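Local coordinates for protein endo-xylogalacturonan hydrolase A (Aspergillus tubingensis, PDB 4C2L) that hydrolyses the xylose-substituted galacturonan backbone of xylogalacturonan, a component of the hairy regions of pectin, as a secreted glycoside hydrolase of family 28, at residues Val49-Glu52 and Gly53-Tyr56. Numbering follows the deposited sequence.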
ATOM      1  N   VAL A  49      16.932  16.450 -14.546  1.00 16.04           N
ATOM      2  CA  VAL A  49      17.562  15.170 -14.869  1.00 15.69           C
ATOM      3  C   VAL A  49      18.563  14.763 -13.789  1.00 16.05           C
ATOM      4  O   VAL A  49      19.462  15.524 -13.442  1.00 15.35           O
ATOM      5  CB  VAL A  49      18.281  15.224 -16.248  1.00 15.55           C
ATOM      6  CG1 VAL A  49      19.080  13.947 -16.492  1.00 16.36           C
ATOM      7  CG2 VAL A  49      17.265  15.449 -17.369  1.00 16.11           C
ATOM      8  N   PHE A  50      18.395  13.561 -13.247  1.00 15.45           N
ATOM      9  CA  PHE A  50      19.433  12.948 -12.444  1.00 16.03           C
ATOM     10  C   PHE A  50      20.100  11.924 -13.352  1.00 16.84           C
ATOM     11  O   PHE A  50      19.504  10.875 -13.621  1.00 16.55           O
ATOM     12  CB  PHE A  50      18.823  12.235 -11.230  1.00 15.75           C
ATOM     13  CG  PHE A  50      18.068  13.145 -10.311  1.00 15.75           C
ATOM     14  CD1 PHE A  50      18.732  13.814  -9.292  1.00 15.98           C
ATOM     15  CD2 PHE A  50      16.698  13.314 -10.440  1.00 16.49           C
ATOM     16  CE1 PHE A  50      18.040  14.651  -8.427  1.00 15.73           C
ATOM     17  CE2 PHE A  50      15.997  14.154  -9.578  1.00 17.22           C
ATOM     18  CZ  PHE A  50      16.675  14.817  -8.564  1.00 16.02           C
ATOM     19  N   PRO A  51      21.325  12.219 -13.846  1.00 17.37           N
ATOM     20  CA  PRO A  51      21.911  11.383 -14.888  1.00 17.99           C
ATOM     21  C   PRO A  51      22.191   9.941 -14.500  1.00 17.92           C
ATOM     22  O   PRO A  51      22.461   9.629 -13.347  1.00 17.22           O
ATOM     23  CB  PRO A  51      23.260  12.070 -15.176  1.00 18.22           C
ATOM     24  CG  PRO A  51      23.049  13.485 -14.757  1.00 18.40           C
ATOM     25  CD  PRO A  51      22.202  13.356 -13.516  1.00 17.49           C
ATOM     26  N   GLU A  52      22.180   9.072 -15.507  1.00 19.91           N
ATOM     27  CA  GLU A  52      22.591   7.692 -15.314  1.00 22.71           C
ATOM     28  C   GLU A  52      23.995   7.624 -14.689  1.00 22.53           C
ATOM     29  O   GLU A  52      24.897   8.368 -15.079  1.00 22.85           O
ATOM     30  CB  GLU A  52      22.519   6.936 -16.656  1.00 27.28           C
ATOM     31  CG  GLU A  52      22.902   5.467 -16.584  1.00 34.48           C
ATOM     32  CD  GLU A  52      24.301   5.184 -17.129  1.00 40.33           C
ATOM     33  OE1 GLU A  52      25.080   6.144 -17.350  1.00 43.33           O
ATOM     34  OE2 GLU A  52      24.622   3.989 -17.352  1.00 44.31           O
ATOM     35  N   GLY A  53      24.148   6.759 -13.696  1.00 20.81           N
ATOM     36  CA  GLY A  53      25.411   6.568 -12.999  1.00 20.91           C
ATOM     37  C   GLY A  53      25.680   7.584 -11.900  1.00 20.26           C
ATOM     38  O   GLY A  53      26.708   7.503 -11.233  1.00 22.03           O
ATOM     39  N   SER A  54      24.780   8.549 -11.717  1.00 17.92           N
ATOM     40  CA  SER A  54      24.956   9.551 -10.647  1.00 17.41           C
ATOM     41  C   SER A  54      24.470   9.027  -9.290  1.00 17.26           C
ATOM     42  O   SER A  54      23.676   8.080  -9.230  1.00 17.19           O
ATOM     43  CB  SER A  54      24.278  10.878 -11.005  1.00 16.96           C
ATOM     44  OG  SER A  54      22.862  10.752 -11.051  1.00 16.59           O
ATOM     45  N   THR A  55      24.972   9.620  -8.207  1.00 16.72           N
ATOM     46  CA  THR A  55      24.443   9.365  -6.862  1.00 16.38           C
ATOM     47  C   THR A  55      24.237  10.711  -6.169  1.00 15.91           C
ATOM     48  O   THR A  55      25.169  11.526  -6.073  1.00 15.79           O
ATOM     49  CB  THR A  55      25.365   8.468  -6.001  1.00 18.00           C
ATOM     50  OG1 THR A  55      25.518   7.178  -6.624  1.00 18.45           O
ATOM     51  CG2 THR A  55      24.762   8.249  -4.612  1.00 17.43           C
ATOM     52  N   TYR A  56      23.015  10.939  -5.715  1.00 13.90           N
ATOM     53  CA  TYR A  56      22.684  12.142  -4.954  1.00 13.61           C
ATOM     54  C   TYR A  56      22.347  11.730  -3.533  1.00 13.85           C
ATOM     55  O   TYR A  56      21.731  10.684  -3.320  1.00 13.88           O
ATOM     56  CB  TYR A  56      21.490  12.858  -5.579  1.00 13.26           C
ATOM     57  CG  TYR A  56      21.817  13.527  -6.901  1.00 13.42           C
ATOM     58  CD1 TYR A  56      21.950  12.777  -8.075  1.00 13.69           C
ATOM     59  CD2 TYR A  56      21.999  14.903  -6.970  1.00 13.61           C
ATOM     60  CE1 TYR A  56      22.253  13.389  -9.282  1.00 13.89           C
ATOM     61  CE2 TYR A  56      22.313  15.528  -8.164  1.00 13.73           C
ATOM     62  CZ  TYR A  56      22.434  14.768  -9.317  1.00 13.87           C
ATOM     63  OH  TYR A  56      22.730  15.395 -10.501  1.00 14.64           O
TER
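The carbonyl oxygen of P51 is gripped twice by S54. The backbone N of S54 lies 3.0 Å from P51 O, closing a type II beta turn over P51, E52, G53 and S54, with G53 at positive phi. The hydroxyl donates a shorter bond, S54 OG to P51 O at 2.6 Å, in the carbonyl plane on a lone pair; a chi1 of 67° sets OG between its own backbone N and carbonyl carbon, turned back across the turn. OG also rests 3.6 Å from P51 CD. Beyond the turn, F50 and Y56 form an edge-to-face pair, with ring planes at 87° and centroids 4.9 Å apart. F50 CD1 sits over one face of the Y56 ring, 3.5 Å from Y56 CE1, while P51 CD lies near the rim of the tyrosine ring, next to OH. That hydroxyl is hydrogen-bonded to P21 O, which helps to hold the far end of the ring, and L78 packs against both aromatics. The turn thus bends the chain between strands 47-50 and 55-58, which pair in parallel with strands 70-74 and 77-80 respectively, a corner between successive strands of a coil in the right-handed parallel beta-helix of family 28 enzymes.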